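Local coordinates for 2,3-dimethylmalate lyase (Aspergillus niger, PDB 3FA4), which is a lyase with a TIM-barrel-type fold of the phosphoenolpyruvate phosphomutase family and holds a magnesium ion, at residues Ile114-Gln119 / Ala159-Leu164. Residues are numbered along the deposited sequence; the frame is centred on the assembly and turned at random.
Sequences IEDQVQ and ARTDSL
Asp116 turns its carboxylate onto the turn where strand 156-161 ends and binds with both oxygens. OD1 takes the backbone N of Asp162 at 2.8 Å on its syn lone pair, nearly straight (177°), while OD2 accepts from Thr161 OG1 at 2.5 Å, the hydroxyl lying out of the carboxylate plane. The acid can face Thr161 because its CG sits between its own N and carbonyl carbon (chi1 52°). Thr161 OG1 in turn accepts from Ser163 N, closing an ST turn, and Arg175 adds a salt bridge to Asp116 OD2.

A salt-bridge network centres on Arg160. Arg160 grips Asp162 side-on, Arg160 NE to Asp162 OD2 at 3.0 Å and NH2 to OD1, and Lys129 also pairs with OD1. Glu115 runs alongside, its carboxylate stacked 7° from parallel with the guanidinium; Glu115 OE1 stands 3.5 Å from Arg160 NE, over one face with no N-H aimed at it, so charge attraction rather than a hydrogen bond pairs them. Gln117 NE2 donates to Glu115 OE2, steadying an acid whose side chain reaches to about 4 Å from the magnesium ion.

Arg160 N to Ile114 O, 3.0 Å, joins adjacent parallel strands 111-114 and 156-161; helix 134-151 packs on both, helix 169-181 on the second.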
loop_
_atom_site.group_PDB
_atom_site.type_symbol
_atom_site.label_atom_id
_atom_site.label_comp_id
_atom_site.label_asym_id
_atom_site.label_seq_id
_atom_site.Cartn_x
_atom_site.Cartn_y
_atom_site.Cartn_z
ATOM N N ILE B 114 10.676 -14.016 -15.028
ATOM C CA ILE B 114 11.117 -12.710 -15.612
ATOM C C ILE B 114 11.350 -12.847 -17.133
ATOM O O ILE B 114 11.997 -13.792 -17.567
ATOM C CB ILE B 114 12.389 -12.171 -14.860
ATOM C CG1 ILE B 114 11.940 -11.234 -13.752
ATOM C CG2 ILE B 114 13.362 -11.397 -15.779
ATOM C CD1 ILE B 114 12.994 -10.869 -12.959
ATOM N N GLU B 115 10.766 -11.949 -17.917
ATOM C CA GLU B 115 10.724 -12.089 -19.376
ATOM C C GLU B 115 11.560 -11.039 -20.137
ATOM O O GLU B 115 12.125 -10.087 -19.512
ATOM C CB GLU B 115 9.263 -12.119 -19.889
ATOM C CG GLU B 115 8.521 -10.837 -19.713
ATOM C CD GLU B 115 6.976 -10.972 -19.642
ATOM O OE1 GLU B 115 6.448 -11.578 -18.700
ATOM O OE2 GLU B 115 6.258 -10.330 -20.472
ATOM N N ASP B 116 11.664 -11.212 -21.473
ATOM C CA ASP B 116 12.582 -10.411 -22.309
ATOM C C ASP B 116 11.895 -9.213 -23.057
ATOM O O ASP B 116 12.495 -8.562 -23.928
ATOM C CB ASP B 116 13.379 -11.329 -23.251
ATOM C CG ASP B 116 12.499 -12.241 -24.046
ATOM O OD1 ASP B 116 11.275 -12.272 -23.769
ATOM O OD2 ASP B 116 13.012 -12.922 -24.941
ATOM N N GLN B 117 10.660 -8.924 -22.654
ATOM C CA GLN B 117 9.910 -7.819 -23.202
ATOM C C GLN B 117 10.387 -6.490 -22.631
ATOM O O GLN B 117 11.147 -6.454 -21.652
ATOM C CB GLN B 117 8.404 -7.999 -22.964
ATOM C CG GLN B 117 7.793 -9.205 -23.684
ATOM C CD GLN B 117 6.293 -9.049 -23.884
ATOM O OE1 GLN B 117 5.855 -8.390 -24.793
ATOM N NE2 GLN B 117 5.518 -9.670 -23.043
ATOM N N VAL B 118 9.979 -5.414 -23.300
ATOM C CA VAL B 118 10.219 -4.050 -22.842
ATOM C C VAL B 118 9.225 -3.794 -21.707
ATOM O O VAL B 118 8.137 -4.388 -21.663
ATOM C CB VAL B 118 10.051 -3.027 -23.971
ATOM C CG1 VAL B 118 10.279 -1.632 -23.447
ATOM C CG2 VAL B 118 11.083 -3.255 -25.018
ATOM N N GLN B 119 9.631 -2.954 -20.757
ATOM C CA GLN B 119 8.791 -2.688 -19.619
ATOM C C GLN B 119 7.403 -2.232 -20.064
ATOM O O GLN B 119 6.388 -2.817 -19.610
ATOM C CB GLN B 119 9.401 -1.607 -18.750
ATOM C CG GLN B 119 8.774 -1.559 -17.374
ATOM C CD GLN B 119 9.600 -0.689 -16.456
ATOM O OE1 GLN B 119 10.747 -0.285 -16.819
ATOM N NE2 GLN B 119 9.060 -0.415 -15.236
ATOM N N ALA B 159 13.312 -18.221 -16.230
ATOM C CA ALA B 159 13.637 -17.368 -17.370
ATOM C C ALA B 159 12.596 -17.593 -18.478
ATOM O O ALA B 159 12.495 -18.647 -19.052
ATOM C CB ALA B 159 15.085 -17.644 -17.877
ATOM N N ARG B 160 11.768 -16.595 -18.726
ATOM C CA ARG B 160 10.782 -16.637 -19.766
ATOM C C ARG B 160 11.245 -15.842 -20.992
ATOM O O ARG B 160 11.892 -14.788 -20.872
ATOM C CB ARG B 160 9.488 -16.044 -19.206
ATOM C CG ARG B 160 8.429 -15.902 -20.218
ATOM C CD ARG B 160 7.211 -15.423 -19.587
ATOM N NE ARG B 160 6.452 -14.619 -20.522
ATOM C CZ ARG B 160 5.134 -14.477 -20.495
ATOM N NH1 ARG B 160 4.417 -15.058 -19.557
ATOM N NH2 ARG B 160 4.549 -13.716 -21.398
ATOM N N THR B 161 10.898 -16.362 -22.159
ATOM C CA THR B 161 11.115 -15.681 -23.395
ATOM C C THR B 161 9.869 -15.595 -24.231
ATOM O O THR B 161 9.127 -16.583 -24.439
ATOM C CB THR B 161 12.319 -16.172 -24.197
ATOM O OG1 THR B 161 12.488 -15.337 -25.339
ATOM C CG2 THR B 161 12.256 -17.719 -24.587
ATOM N N ASP B 162 9.594 -14.338 -24.620
ATOM C CA ASP B 162 8.427 -14.044 -25.424
ATOM C C ASP B 162 8.811 -13.875 -26.869
ATOM O O ASP B 162 8.027 -13.302 -27.635
ATOM C CB ASP B 162 7.699 -12.816 -24.889
ATOM C CG ASP B 162 7.031 -13.093 -23.564
ATOM O OD1 ASP B 162 5.900 -13.611 -23.525
ATOM O OD2 ASP B 162 7.659 -12.848 -22.551
ATOM N N SER B 163 10.000 -14.376 -27.242
ATOM C CA SER B 163 10.557 -14.134 -28.612
ATOM C C SER B 163 10.093 -15.050 -29.719
ATOM O O SER B 163 10.384 -14.758 -30.853
ATOM C CB SER B 163 12.071 -14.123 -28.609
ATOM O OG SER B 163 12.551 -15.387 -28.246
ATOM N N LEU B 164 9.360 -16.126 -29.415
ATOM C CA LEU B 164 8.971 -17.109 -30.466
ATOM C C LEU B 164 8.295 -16.530 -31.725
ATOM O O LEU B 164 8.810 -16.597 -32.827
ATOM C CB LEU B 164 8.118 -18.248 -29.865
ATOM C CG LEU B 164 7.770 -19.480 -30.685
ATOM C CD1 LEU B 164 9.006 -20.218 -31.161
ATOM C CD2 LEU B 164 6.924 -20.428 -29.861
#